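Local atomic coordinates of salicylate 5-hydroxylase, large oxygenase component (Ralstonia sp., PDB entry 7C8Z), a protein that hydroxylates salicylate at carbon 5 to give gentisate, as the oxygenase component of a multicomponent system using a Rieske [2Fe-2S] cluster and a mononuclear iron. Residues A[74-79]-A[220-225]; A[192-197]-A[270-275]; A[231-236]-A[391-396]; A[325-330]-A[430-435]. All blocks are in the same frame, centred on the assembly; numbering follows the deposited sequence.

In the fold
Contact 1 is a surface meeting of one acidic and one phenolic side chain, where the Rieske-range part of the chain approaches strand 217-227. Contact 2 is partly buried and rests on charge, bringing the start of helix 196-211 to the loop before strand 274-278. Contacts 3 and 4 are core packing within the catalytic range, where leucine, isoleucine, methionine and aromatic side chains take the place of charged pairs. Contacts 2 and 4 touch through the neighbouring strands 274-278 and 321-326 and through helix 427-440, while contacts 3 and 4 meet where helix 232-238 lies against helix 427-440. Contact 3 lies nearest the mononuclear iron; the other three are remote from the metal sites.

Contact 1: residues A[74-79]-A[220-225]; sequences EAEIPN and LGYRRQ
Glu76, at the end of the short 3-10 turn 74-76, faces Tyr222 of strand 217-227, the closest CA atoms of the two segments, those of Glu76 and Gly221, being 10.2 Å apart. The turn follows strand 69-73 of the Rieske-range sheet, and strand 217-227 edges the catalytic sheet within this chain, so the two side chains approach each other between the Rieske-range and catalytic parts of a ring-hydroxylating oxygenase. Tyr222 suits the span because its ring carries the hydroxyl far from the strand. Glu76 answers with an extended chain, CG lying anti to its carbonyl carbon (chi1 -39°). Its OE1 arrives at the ring's edge, in plane, with carboxylate and ring planes 34° apart; the modelled OE1–OH separation is too short to be trusted, so the bonding here stays doubtful. Next to Tyr222, Leu220 and Gly221 both face His358 in a classic beta bulge. A chain of another protein extends the sheet by parallel pairing at Arg224 and Gln225. The other carboxylate oxygen of Glu76, OE2, forms a salt bridge with Lys84 NZ and a hydrogen bond with Leu73 N.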
# COMPACT_ATOMS: atom_id res chain seq x y z
N GLU A 74 -20.61 -13.97 -25.03
CA GLU A 74 -21.12 -13.21 -26.17
C GLU A 74 -22.14 -12.16 -25.73
O GLU A 74 -22.20 -11.08 -26.31
CB GLU A 74 -21.75 -14.15 -27.20
CG GLU A 74 -20.77 -15.13 -27.81
CD GLU A 74 -21.16 -15.57 -29.21
OE1 GLU A 74 -21.70 -14.73 -29.97
OE2 GLU A 74 -20.93 -16.75 -29.55
N ALA A 75 -22.94 -12.47 -24.71
CA ALA A 75 -23.94 -11.53 -24.22
C ALA A 75 -23.33 -10.25 -23.69
O ALA A 75 -24.04 -9.23 -23.61
CB ALA A 75 -24.80 -12.19 -23.14
N GLU A 76 -22.05 -10.26 -23.30
CA GLU A 76 -21.42 -9.02 -22.87
C GLU A 76 -21.20 -8.05 -24.02
O GLU A 76 -20.96 -6.86 -23.78
CB GLU A 76 -20.08 -9.30 -22.18
CG GLU A 76 -20.07 -10.53 -21.29
CD GLU A 76 -18.83 -10.60 -20.41
OE1 GLU A 76 -18.77 -9.88 -19.40
OE2 GLU A 76 -17.91 -11.36 -20.75
N ILE A 77 -21.28 -8.51 -25.26
CA ILE A 77 -21.03 -7.65 -26.41
C ILE A 77 -22.05 -7.94 -27.51
O ILE A 77 -21.69 -8.46 -28.58
CB ILE A 77 -19.59 -7.81 -26.92
CG1 ILE A 77 -19.18 -9.29 -26.95
CG2 ILE A 77 -18.62 -7.05 -26.03
CD1 ILE A 77 -18.08 -9.59 -27.95
N PRO A 78 -23.33 -7.61 -27.30
CA PRO A 78 -24.35 -8.05 -28.27
C PRO A 78 -24.31 -7.30 -29.59
O PRO A 78 -24.56 -7.91 -30.64
CB PRO A 78 -25.67 -7.79 -27.52
CG PRO A 78 -25.34 -6.67 -26.58
CD PRO A 78 -23.92 -6.89 -26.16
N ASN A 79 -24.03 -6.01 -29.58
CA ASN A 79 -24.14 -5.19 -30.77
C ASN A 79 -22.77 -4.90 -31.36
O ASN A 79 -21.75 -4.98 -30.67
CB ASN A 79 -24.85 -3.88 -30.43
CG ASN A 79 -26.17 -4.10 -29.72
OD1 ASN A 79 -26.92 -5.01 -30.05
ND2 ASN A 79 -26.45 -3.27 -28.71
N LEU A 220 -26.27 -11.45 -15.35
CA LEU A 220 -26.80 -10.98 -14.08
C LEU A 220 -25.83 -10.02 -13.38
O LEU A 220 -26.28 -9.03 -12.79
CB LEU A 220 -27.10 -12.17 -13.15
CG LEU A 220 -28.16 -13.17 -13.63
CD1 LEU A 220 -28.39 -14.25 -12.57
CD2 LEU A 220 -29.46 -12.47 -13.99
N GLY A 221 -24.53 -10.27 -13.45
CA GLY A 221 -23.61 -9.30 -12.91
C GLY A 221 -22.23 -9.86 -12.64
O GLY A 221 -21.91 -11.01 -12.96
N TYR A 222 -21.39 -9.00 -12.06
CA TYR A 222 -19.99 -9.30 -11.79
C TYR A 222 -19.67 -9.19 -10.30
O TYR A 222 -20.17 -8.29 -9.62
CB TYR A 222 -19.05 -8.38 -12.55
CG TYR A 222 -19.28 -8.40 -14.03
CD1 TYR A 222 -18.71 -9.39 -14.82
CD2 TYR A 222 -20.07 -7.45 -14.64
CE1 TYR A 222 -18.92 -9.41 -16.18
CE2 TYR A 222 -20.29 -7.47 -16.00
CZ TYR A 222 -19.72 -8.45 -16.76
OH TYR A 222 -19.94 -8.46 -18.11
N ARG A 223 -18.82 -10.09 -9.84
CA ARG A 223 -18.17 -9.99 -8.54
C ARG A 223 -16.68 -10.18 -8.74
O ARG A 223 -16.25 -10.87 -9.66
CB ARG A 223 -18.72 -11.03 -7.57
CG ARG A 223 -20.19 -10.83 -7.23
CD ARG A 223 -20.85 -12.13 -6.81
NE ARG A 223 -22.14 -11.92 -6.17
CZ ARG A 223 -22.83 -12.89 -5.58
NH1 ARG A 223 -22.34 -14.13 -5.54
NH2 ARG A 223 -24.00 -12.63 -5.01
N ARG A 224 -15.88 -9.53 -7.90
CA ARG A 224 -14.44 -9.54 -8.12
C ARG A 224 -13.71 -9.67 -6.79
O ARG A 224 -14.09 -9.05 -5.80
CB ARG A 224 -13.96 -8.27 -8.84
CG ARG A 224 -14.78 -7.88 -10.07
CD ARG A 224 -14.30 -6.57 -10.68
NE ARG A 224 -13.65 -6.81 -11.96
CZ ARG A 224 -14.27 -6.73 -13.13
NH1 ARG A 224 -15.56 -6.40 -13.18
NH2 ARG A 224 -13.61 -6.98 -14.25
N GLN A 225 -12.65 -10.48 -6.78
CA GLN A 225 -11.86 -10.62 -5.57
C GLN A 225 -10.39 -10.83 -5.91
O GLN A 225 -10.06 -11.55 -6.85
CB GLN A 225 -12.37 -11.79 -4.72
CG GLN A 225 -12.50 -13.10 -5.47
CD GLN A 225 -13.00 -14.22 -4.58
OE1 GLN A 225 -13.78 -15.07 -5.01
NE2 GLN A 225 -12.55 -14.22 -3.33

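Contact 2: residues A[192-197]-A[270-275]; sequences DVEPFE and KFRHAA
Glu194 brings its carboxylate to the edge of the Arg272 guanidinium, the two side chains coming from opposite directions. Segment 270-275 leads into strand 274-278 of the catalytic domain's antiparallel sheet, so the salt bridge joins that sheet's approach loop to the start of helix 196-211. Along 270-275, Lys270 comes first: its aliphatic CD lies over one face of the Arg272 guanidinium, 4.1 Å above the plane and displaced toward the rim, a place that suits a long methylene chain. Two residues on, Arg272 has CG between its own backbone N and carbonyl carbon (chi1 50°) and an extended chain from there to NE. Its NH2 gives weak bonds to both oxygens of Glu194, at 3.2 Å to OE2 and 3.4 Å to OE1; the OE2 bond is the straighter (161°). The carboxylate is turned 60° out of the guanidinium plane. His273 then sets one ring face under Arg272 CG, and Ala274 begins the strand. Beyond the segments, Asp268 OD2 pairs with NE, Tyr435 OH with NH1, and Phe199 O accepts from NH2. With Asp268 and Glu194 both beside it, the buried arginine probably has its positive charge stabilised, and its many partners should fix the rotation of the guanidinium, with Glu194 a weak outer member of the network.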
# COMPACT_ATOMS: atom_id res chain seq x y z
N ASP A 192 -1.40 -21.51 -33.90
CA ASP A 192 -1.29 -22.93 -34.21
C ASP A 192 -1.80 -23.79 -33.06
O ASP A 192 -1.30 -24.90 -32.84
CB ASP A 192 0.16 -23.28 -34.54
CG ASP A 192 0.77 -22.33 -35.56
OD1 ASP A 192 0.15 -22.13 -36.63
OD2 ASP A 192 1.87 -21.79 -35.30
N VAL A 193 -2.79 -23.29 -32.33
CA VAL A 193 -3.39 -24.04 -31.23
C VAL A 193 -4.42 -25.00 -31.80
O VAL A 193 -5.09 -24.71 -32.80
CB VAL A 193 -4.02 -23.07 -30.21
CG1 VAL A 193 -5.12 -22.24 -30.87
CG2 VAL A 193 -4.56 -23.82 -29.00
N GLU A 194 -4.52 -26.17 -31.18
CA GLU A 194 -5.54 -27.17 -31.49
C GLU A 194 -6.91 -26.51 -31.46
O GLU A 194 -7.10 -25.52 -30.74
CB GLU A 194 -5.47 -28.32 -30.50
CG GLU A 194 -5.41 -27.85 -29.05
CD GLU A 194 -4.85 -28.89 -28.10
OE1 GLU A 194 -5.30 -30.05 -28.16
OE2 GLU A 194 -3.95 -28.54 -27.30
N PRO A 195 -7.88 -26.98 -32.24
CA PRO A 195 -9.23 -26.43 -32.15
C PRO A 195 -9.79 -26.55 -30.74
O PRO A 195 -9.39 -27.40 -29.95
CB PRO A 195 -10.03 -27.28 -33.15
CG PRO A 195 -9.02 -27.81 -34.10
CD PRO A 195 -7.74 -27.97 -33.33
N PHE A 196 -10.75 -25.66 -30.44
CA PHE A 196 -11.32 -25.60 -29.10
C PHE A 196 -11.92 -26.93 -28.68
O PHE A 196 -11.75 -27.37 -27.53
CB PHE A 196 -12.38 -24.49 -29.07
CG PHE A 196 -12.99 -24.28 -27.71
CD1 PHE A 196 -12.28 -23.67 -26.70
CD2 PHE A 196 -14.29 -24.69 -27.46
CE1 PHE A 196 -12.85 -23.47 -25.45
CE2 PHE A 196 -14.87 -24.49 -26.21
CZ PHE A 196 -14.14 -23.88 -25.21
N GLU A 197 -12.62 -27.60 -29.60
CA GLU A 197 -13.26 -28.88 -29.30
C GLU A 197 -12.21 -29.94 -28.95
O GLU A 197 -12.36 -30.67 -27.96
CB GLU A 197 -14.12 -29.32 -30.48
CG GLU A 197 -15.28 -28.37 -30.78
CD GLU A 197 -14.85 -27.14 -31.58
OE1 GLU A 197 -13.76 -27.17 -32.17
OE2 GLU A 197 -15.61 -26.14 -31.59
N LYS A 270 -5.14 -35.19 -21.45
CA LYS A 270 -3.88 -34.70 -20.91
C LYS A 270 -3.96 -34.35 -19.42
O LYS A 270 -3.00 -33.79 -18.88
CB LYS A 270 -3.41 -33.48 -21.70
CG LYS A 270 -3.15 -33.76 -23.18
CD LYS A 270 -2.00 -32.92 -23.70
CE LYS A 270 -0.66 -33.62 -23.50
NZ LYS A 270 0.50 -32.72 -23.81
N PHE A 271 -5.08 -34.66 -18.76
CA PHE A 271 -5.29 -34.47 -17.33
C PHE A 271 -5.33 -33.00 -16.92
O PHE A 271 -5.22 -32.69 -15.72
CB PHE A 271 -4.22 -35.18 -16.48
CG PHE A 271 -4.04 -36.63 -16.82
CD1 PHE A 271 -5.13 -37.45 -17.04
CD2 PHE A 271 -2.76 -37.17 -16.91
CE1 PHE A 271 -4.95 -38.78 -17.35
CE2 PHE A 271 -2.58 -38.50 -17.22
CZ PHE A 271 -3.68 -39.31 -17.44
N ARG A 272 -5.47 -32.08 -17.88
CA ARG A 272 -5.45 -30.66 -17.56
C ARG A 272 -6.84 -30.13 -17.22
O ARG A 272 -7.00 -29.39 -16.25
CB ARG A 272 -4.84 -29.88 -18.73
CG ARG A 272 -5.45 -30.22 -20.07
CD ARG A 272 -4.62 -29.71 -21.23
NE ARG A 272 -5.33 -29.87 -22.49
CZ ARG A 272 -4.81 -29.60 -23.68
NH1 ARG A 272 -3.56 -29.15 -23.76
NH2 ARG A 272 -5.53 -29.77 -24.77
N HIS A 273 -7.84 -30.47 -18.02
CA HIS A 273 -9.21 -30.04 -17.76
C HIS A 273 -9.93 -31.11 -16.96
O HIS A 273 -9.60 -32.30 -17.04
CB HIS A 273 -9.96 -29.77 -19.07
CG HIS A 273 -9.14 -29.06 -20.10
ND1 HIS A 273 -8.17 -28.13 -19.79
CD2 HIS A 273 -9.15 -29.15 -21.45
CE1 HIS A 273 -7.62 -27.68 -20.90
NE2 HIS A 273 -8.20 -28.28 -21.93
N ALA A 274 -10.94 -30.69 -16.20
CA ALA A 274 -11.64 -31.67 -15.36
C ALA A 274 -13.09 -31.26 -15.18
O ALA A 274 -13.47 -30.11 -15.38
CB ALA A 274 -10.95 -31.83 -14.00
N ALA A 275 -13.90 -32.25 -14.80
CA ALA A 275 -15.31 -32.02 -14.50
C ALA A 275 -15.67 -32.85 -13.28
O ALA A 275 -15.46 -34.07 -13.27
CB ALA A 275 -16.20 -32.40 -15.69

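Contact 3: residues A[231-236]-A[391-396]; sequences WKLMQE and EVIEWS
Leu233 and Ile393 face each other with similar torsions, the leucine's CG and the isoleucine's CG1 each anti to the carbonyl carbon of its own residue (chi1 -75° in Ile393), while Met234 swings CG anti to its backbone N (chi1 -177°) and then bends at chi2 and chi3, which turns its methyl back to the isoleucine. The branched Ile393 therefore touches two neighbours at once. Its CG2 lies 3.7 Å from Leu233 CB, and its CD1 lies 3.5 Å from Met234 CE, the isoleucine and methionine side chains crossing at about a right angle. Leu233 CD1 reaches further along the other helix, 3.4 Å from Ile393 O and 3.9 Å from Ser396 CB. The backbones belong to helices 232-238 and 387-402 of the catalytic part of a Rieske oxygenase; over these short segments their axes come within 10.0 Å and cross at 131°. The flexible, unbranched Met234 can bend round to Ile393; its side chain lies about 8 Å from the iron, which His243, His248 and Asp389 bind. Phe352 and Phe354 of the sheet also pack on Met234. Val392, Trp395 and Ser396 also pack on Met115 of the second subunit. Small Ser396 satisfies its hydroxyl within its own helix: OG bonds back to Val392 O at 2.7 Å, and Ser396 N approaches the same oxygen from the opposite face of the carbonyl plane.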
# COMPACT_ATOMS: atom_id res chain seq x y z
N TRP A 231 -1.97 -18.89 -8.45
CA TRP A 231 -3.18 -19.12 -9.24
C TRP A 231 -3.53 -20.60 -9.32
O TRP A 231 -4.72 -20.95 -9.36
CB TRP A 231 -3.01 -18.53 -10.63
CG TRP A 231 -1.98 -19.25 -11.44
CD1 TRP A 231 -0.64 -19.00 -11.48
CD2 TRP A 231 -2.21 -20.36 -12.32
NE1 TRP A 231 -0.02 -19.88 -12.33
CE2 TRP A 231 -0.96 -20.73 -12.86
CE3 TRP A 231 -3.35 -21.07 -12.70
CZ2 TRP A 231 -0.82 -21.77 -13.76
CZ3 TRP A 231 -3.21 -22.11 -13.60
CH2 TRP A 231 -1.95 -22.45 -14.12
N LYS A 232 -2.52 -21.48 -9.35
CA LYS A 232 -2.76 -22.91 -9.43
C LYS A 232 -3.67 -23.39 -8.29
O LYS A 232 -4.50 -24.28 -8.49
CB LYS A 232 -1.43 -23.67 -9.41
CG LYS A 232 -0.57 -23.41 -10.63
CD LYS A 232 0.54 -24.44 -10.75
CE LYS A 232 1.61 -24.22 -9.69
NZ LYS A 232 2.50 -23.06 -10.00
N LEU A 233 -3.53 -22.77 -7.11
CA LEU A 233 -4.34 -23.17 -5.97
C LEU A 233 -5.83 -23.06 -6.25
O LEU A 233 -6.63 -23.79 -5.66
CB LEU A 233 -3.98 -22.33 -4.75
CG LEU A 233 -2.66 -22.70 -4.07
CD1 LEU A 233 -2.38 -21.75 -2.92
CD2 LEU A 233 -2.71 -24.14 -3.59
N MET A 234 -6.23 -22.16 -7.16
CA MET A 234 -7.64 -22.07 -7.51
C MET A 234 -8.06 -23.27 -8.34
O MET A 234 -9.09 -23.90 -8.07
CB MET A 234 -7.93 -20.77 -8.25
CG MET A 234 -9.40 -20.57 -8.59
SD MET A 234 -10.51 -21.03 -7.25
CE MET A 234 -10.45 -19.58 -6.20
N GLN A 235 -7.26 -23.62 -9.36
CA GLN A 235 -7.55 -24.82 -10.14
C GLN A 235 -7.63 -26.04 -9.24
O GLN A 235 -8.63 -26.77 -9.25
CB GLN A 235 -6.49 -24.99 -11.23
CG GLN A 235 -6.67 -24.04 -12.40
CD GLN A 235 -7.83 -24.45 -13.30
OE1 GLN A 235 -8.33 -25.57 -13.21
NE2 GLN A 235 -8.25 -23.54 -14.18
N GLU A 236 -6.59 -26.25 -8.42
CA GLU A 236 -6.63 -27.31 -7.42
C GLU A 236 -7.94 -27.30 -6.65
O GLU A 236 -8.59 -28.34 -6.49
CB GLU A 236 -5.47 -27.14 -6.44
CG GLU A 236 -4.10 -27.38 -7.01
CD GLU A 236 -3.02 -27.27 -5.95
OE1 GLU A 236 -3.34 -27.41 -4.76
OE2 GLU A 236 -1.85 -27.05 -6.32
N GLU A 391 -10.01 -17.79 1.41
CA GLU A 391 -9.26 -17.79 2.67
C GLU A 391 -8.22 -18.90 2.70
O GLU A 391 -7.03 -18.65 2.96
CB GLU A 391 -10.22 -17.91 3.85
CG GLU A 391 -11.29 -16.81 3.95
CD GLU A 391 -10.77 -15.47 4.43
OE1 GLU A 391 -9.63 -15.08 4.09
OE2 GLU A 391 -11.51 -14.79 5.18
N VAL A 392 -8.63 -20.13 2.39
CA VAL A 392 -7.69 -21.25 2.48
C VAL A 392 -6.63 -21.16 1.40
O VAL A 392 -5.49 -21.60 1.61
CB VAL A 392 -8.42 -22.62 2.44
CG1 VAL A 392 -9.46 -22.70 3.54
CG2 VAL A 392 -9.03 -22.90 1.07
N ILE A 393 -6.95 -20.57 0.25
CA ILE A 393 -5.93 -20.41 -0.79
C ILE A 393 -4.85 -19.43 -0.33
O ILE A 393 -3.65 -19.69 -0.47
CB ILE A 393 -6.59 -19.97 -2.11
CG1 ILE A 393 -7.31 -21.17 -2.74
CG2 ILE A 393 -5.57 -19.39 -3.08
CD1 ILE A 393 -7.97 -20.86 -4.04
N GLU A 394 -5.27 -18.31 0.27
CA GLU A 394 -4.29 -17.37 0.81
C GLU A 394 -3.43 -18.03 1.89
O GLU A 394 -2.20 -17.91 1.88
CB GLU A 394 -5.00 -16.14 1.37
CG GLU A 394 -4.05 -15.07 1.88
CD GLU A 394 -4.75 -13.77 2.23
OE1 GLU A 394 -6.00 -13.76 2.25
OE2 GLU A 394 -4.05 -12.77 2.49
N TRP A 395 -4.07 -18.76 2.81
CA TRP A 395 -3.32 -19.35 3.92
C TRP A 395 -2.36 -20.43 3.42
O TRP A 395 -1.25 -20.58 3.95
CB TRP A 395 -4.29 -19.90 4.97
CG TRP A 395 -5.30 -18.89 5.45
CD1 TRP A 395 -5.22 -17.53 5.31
CD2 TRP A 395 -6.53 -19.15 6.12
NE1 TRP A 395 -6.33 -16.94 5.86
CE2 TRP A 395 -7.15 -17.91 6.36
CE3 TRP A 395 -7.18 -20.31 6.55
CZ2 TRP A 395 -8.38 -17.80 7.01
CZ3 TRP A 395 -8.40 -20.20 7.19
CH2 TRP A 395 -8.99 -18.95 7.42
N SER A 396 -2.77 -21.19 2.40
CA SER A 396 -1.87 -22.16 1.80
C SER A 396 -0.67 -21.48 1.17
O SER A 396 0.46 -21.97 1.29
CB SER A 396 -2.63 -22.98 0.76
OG SER A 396 -3.75 -23.61 1.35

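Contact 4: residues A[325-330]-A[430-435]; sequences TIFPSV and RGMYDY
Phe327 is the side chain on which this contact turns: it comes just after strand 321-326 and meets Met432 and Tyr435, one helical turn apart on helix 427-440. The apolar touches come first. Phe327 CE1 lies 3.8 Å from Met432 CG, the two side chains crossing at about a right angle, and on another side of the ring CD2 comes to 4.3 Å from Tyr435 CE2, an oblique approach rather than a stack. Pro328, after a cis peptide bond, lays its CB 3.6 Å above one face of the Phe327 ring, offset toward the rim. A large flat ring suits this place because it can touch two helix residues at once. The sulfur contact is of a second kind. Met432 points CG anti to its backbone N (chi1 173°) and runs straight on to its sulfur, which puts SD 5.2 Å from the centroid of the Phe327 ring and 72° off the ring normal, an oblique Met-aromatic contact. The polar end of Tyr435 looks elsewhere: its OH bonds to His67 NE2 and Arg272 NH1, while ring carbon CE2 meets Phe327. Backbone bonds form the third group. Ile326 N gives to Val330 O (2.9 Å) and Val330 N to Ile326 O (3.1 Å), with Ser329 and Val330 both facing Ile326 in a classic beta bulge. The turn thus links strands 321-326 and 330-335 as a hairpin, and the packing of its aromatic residue on helix 427-440 is consistent with the helix-grip fold of Rieske oxygenase catalytic domains, in which an antiparallel sheet packs against a long C-terminal helix.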
# COMPACT_ATOMS: atom_id res chain seq x y z
N THR A 325 -13.36 -27.33 -14.72
CA THR A 325 -12.14 -26.55 -14.80
C THR A 325 -11.57 -26.65 -16.21
O THR A 325 -11.22 -27.75 -16.66
CB THR A 325 -11.11 -27.01 -13.78
OG1 THR A 325 -11.07 -28.45 -13.74
CG2 THR A 325 -11.47 -26.49 -12.40
N ILE A 326 -11.49 -25.52 -16.91
CA ILE A 326 -10.82 -25.42 -18.20
C ILE A 326 -9.48 -24.73 -17.97
O ILE A 326 -9.42 -23.53 -17.66
CB ILE A 326 -11.68 -24.68 -19.24
CG1 ILE A 326 -12.94 -25.48 -19.54
CG2 ILE A 326 -10.88 -24.45 -20.52
CD1 ILE A 326 -13.84 -24.84 -20.58
N PHE A 327 -8.42 -25.53 -18.12
CA PHE A 327 -7.07 -25.11 -17.81
C PHE A 327 -6.55 -24.14 -18.88
O PHE A 327 -6.76 -24.38 -20.08
CB PHE A 327 -6.16 -26.34 -17.74
CG PHE A 327 -5.00 -26.20 -16.79
CD1 PHE A 327 -5.18 -26.31 -15.42
CD2 PHE A 327 -3.71 -25.98 -17.27
CE1 PHE A 327 -4.12 -26.20 -14.54
CE2 PHE A 327 -2.64 -25.87 -16.41
CZ PHE A 327 -2.84 -25.98 -15.04
N PRO A 328 -5.84 -23.08 -18.49
CA PRO A 328 -5.54 -22.79 -17.09
C PRO A 328 -6.37 -21.64 -16.53
O PRO A 328 -6.14 -21.22 -15.39
CB PRO A 328 -4.07 -22.38 -17.15
CG PRO A 328 -4.00 -21.61 -18.46
CD PRO A 328 -5.06 -22.20 -19.39
N SER A 329 -7.32 -21.14 -17.31
CA SER A 329 -7.83 -19.80 -17.08
C SER A 329 -9.21 -19.72 -16.45
O SER A 329 -9.54 -18.67 -15.88
CB SER A 329 -7.86 -19.01 -18.40
OG SER A 329 -9.11 -19.15 -19.06
N VAL A 330 -10.05 -20.76 -16.53
CA VAL A 330 -11.44 -20.53 -16.16
C VAL A 330 -12.07 -21.73 -15.47
O VAL A 330 -11.65 -22.88 -15.63
CB VAL A 330 -12.29 -20.11 -17.39
CG1 VAL A 330 -12.67 -21.31 -18.24
CG2 VAL A 330 -13.52 -19.31 -16.95
N ARG A 430 -3.40 -34.63 -9.01
CA ARG A 430 -2.27 -35.42 -9.46
C ARG A 430 -2.14 -35.36 -10.98
O ARG A 430 -1.03 -35.26 -11.51
CB ARG A 430 -2.41 -36.86 -8.97
CG ARG A 430 -2.09 -37.01 -7.49
CD ARG A 430 -2.13 -38.44 -6.99
NE ARG A 430 -3.32 -39.19 -7.39
CZ ARG A 430 -4.33 -39.45 -6.57
NH1 ARG A 430 -4.30 -39.01 -5.32
NH2 ARG A 430 -5.37 -40.14 -7.01
N GLY A 431 -3.27 -35.39 -11.69
CA GLY A 431 -3.21 -35.25 -13.13
C GLY A 431 -2.81 -33.85 -13.56
O GLY A 431 -2.04 -33.68 -14.51
N MET A 432 -3.35 -32.84 -12.88
CA MET A 432 -2.94 -31.46 -13.13
C MET A 432 -1.43 -31.33 -13.05
O MET A 432 -0.80 -30.76 -13.95
CB MET A 432 -3.62 -30.53 -12.13
CG MET A 432 -3.16 -29.08 -12.19
SD MET A 432 -4.13 -28.00 -11.13
CE MET A 432 -2.90 -26.79 -10.66
N TYR A 433 -0.83 -31.88 -12.01
CA TYR A 433 0.61 -31.69 -11.85
C TYR A 433 1.44 -32.65 -12.69
O TYR A 433 2.59 -32.34 -13.00
CB TYR A 433 0.98 -31.76 -10.37
CG TYR A 433 0.66 -30.44 -9.72
CD1 TYR A 433 1.50 -29.34 -9.89
CD2 TYR A 433 -0.52 -30.26 -9.00
CE1 TYR A 433 1.21 -28.12 -9.32
CE2 TYR A 433 -0.82 -29.04 -8.43
CZ TYR A 433 0.05 -27.97 -8.59
OH TYR A 433 -0.25 -26.75 -8.03
N ASP A 434 0.88 -33.79 -13.11
CA ASP A 434 1.50 -34.55 -14.19
C ASP A 434 1.64 -33.68 -15.44
O ASP A 434 2.74 -33.55 -16.01
CB ASP A 434 0.67 -35.81 -14.48
CG ASP A 434 1.19 -36.61 -15.66
OD1 ASP A 434 2.18 -37.35 -15.50
OD2 ASP A 434 0.60 -36.50 -16.76
N TYR A 435 0.53 -33.07 -15.87
CA TYR A 435 0.56 -32.16 -17.01
C TYR A 435 1.52 -31.00 -16.77
O TYR A 435 2.23 -30.57 -17.68
CB TYR A 435 -0.85 -31.65 -17.30
CG TYR A 435 -0.95 -30.75 -18.51
CD1 TYR A 435 -1.02 -31.28 -19.79
CD2 TYR A 435 -0.98 -29.36 -18.38
CE1 TYR A 435 -1.11 -30.47 -20.90
CE2 TYR A 435 -1.07 -28.54 -19.49
CZ TYR A 435 -1.14 -29.10 -20.74
OH TYR A 435 -1.23 -28.31 -21.86